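Local coordinates for protein rhodopsin (Todarodes pacificus, PDB 2Z73) that absorbs light through bound retinal, whose 11-cis to all-trans isomerization activates G-protein signalling to phospholipase C in squid vision, at residues A[166-169]-A[170-173]. Residues are numbered along the deposited sequence; the frame is centred on the assembly and turned at random.
Sequences WAIG and PIFG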
# COMPACT_ATOMS: atom_id res chain seq x y z
N TRP A 166 0.35 14.51 -7.24
CA TRP A 166 1.79 14.31 -7.19
C TRP A 166 2.34 13.31 -8.19
O TRP A 166 3.55 13.10 -8.26
CB TRP A 166 2.21 13.94 -5.77
CG TRP A 166 1.84 15.00 -4.80
CD1 TRP A 166 1.09 14.85 -3.67
CD2 TRP A 166 2.13 16.40 -4.91
NE1 TRP A 166 0.88 16.08 -3.08
CE2 TRP A 166 1.51 17.04 -3.82
CE3 TRP A 166 2.85 17.17 -5.84
CZ2 TRP A 166 1.58 18.43 -3.62
CZ3 TRP A 166 2.92 18.56 -5.64
CH2 TRP A 166 2.29 19.17 -4.54
N ALA A 167 1.46 12.70 -8.98
CA ALA A 167 1.91 11.73 -9.96
C ALA A 167 1.68 12.23 -11.38
O ALA A 167 2.28 11.71 -12.33
CB ALA A 167 1.18 10.41 -9.76
N ILE A 168 0.84 13.25 -11.53
CA ILE A 168 0.54 13.75 -12.86
C ILE A 168 1.56 14.73 -13.44
O ILE A 168 1.50 15.05 -14.63
CB ILE A 168 -0.87 14.39 -12.89
CG1 ILE A 168 -1.39 14.38 -14.32
CG2 ILE A 168 -0.82 15.81 -12.32
CD1 ILE A 168 -2.91 14.51 -14.42
N GLY A 169 2.49 15.18 -12.62
CA GLY A 169 3.50 16.12 -13.09
C GLY A 169 4.09 15.72 -14.42
O GLY A 169 3.91 16.41 -15.42
N PRO A 170 4.80 14.58 -14.48
CA PRO A 170 5.42 14.12 -15.72
C PRO A 170 4.47 14.05 -16.91
O PRO A 170 4.90 14.06 -18.07
CB PRO A 170 5.96 12.75 -15.33
CG PRO A 170 6.34 12.96 -13.91
CD PRO A 170 5.11 13.67 -13.38
N ILE A 171 3.17 13.98 -16.64
CA ILE A 171 2.19 13.91 -17.72
C ILE A 171 2.16 15.25 -18.44
O ILE A 171 1.85 15.32 -19.63
CB ILE A 171 0.78 13.59 -17.18
CG1 ILE A 171 0.77 12.17 -16.62
CG2 ILE A 171 -0.26 13.76 -18.29
CD1 ILE A 171 1.11 11.09 -17.63
N PHE A 172 2.51 16.32 -17.72
CA PHE A 172 2.50 17.65 -18.31
C PHE A 172 3.86 18.29 -18.52
O PHE A 172 3.95 19.49 -18.74
CB PHE A 172 1.61 18.57 -17.47
CG PHE A 172 0.15 18.24 -17.58
CD1 PHE A 172 -0.47 18.15 -18.83
CD2 PHE A 172 -0.62 18.01 -16.44
CE1 PHE A 172 -1.82 17.84 -18.94
CE2 PHE A 172 -1.97 17.70 -16.54
CZ PHE A 172 -2.57 17.62 -17.79
N GLY A 173 4.92 17.48 -18.47
CA GLY A 173 6.25 18.01 -18.68
C GLY A 173 7.08 18.20 -17.43
O GLY A 173 8.30 18.16 -17.47
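The Phe-172 ring is met obliquely by Ile-168 CD1, 3.9 Å from Phe-172 CE2, while Ile-171 CG2 lies over the ring centre on one face, 4.3 Å above the plane. The ethyl arm of Ile-168 carries this contact: with CG1 anti to the backbone N (chi1 -157°) and the chain extended beyond it, CG1 packs 3.7 Å from Ile-171 CB and the terminal methyl continues on to the phenyl ring. The two isoleucine side chains cross at about a right angle. The backbone here closes in a short 3-10 turn. Ile-171 N donates to Ile-168 O at 2.8 Å, and Phe-172 N donates to Gly-169 O at 2.7 Å with an N-H...O angle of 152°. Pro-170 has no N-H to offer, but its CD lies 3.6 Å from Ala-167 O, a carbonyl oxygen hydrogen-bonded to Tyr-177 OH. The turn follows helix 149-167 near the extracellular end of the fourth transmembrane span, with the Ala-167 side chain about 6 Å from the bound retinal. Ile-168 and Ile-171 rest on Phe-113 of helix 104-138, and Pro-170 packs on Asn-200 and Met-204 of helix 195-224; the chain then leads on to strand 177-179.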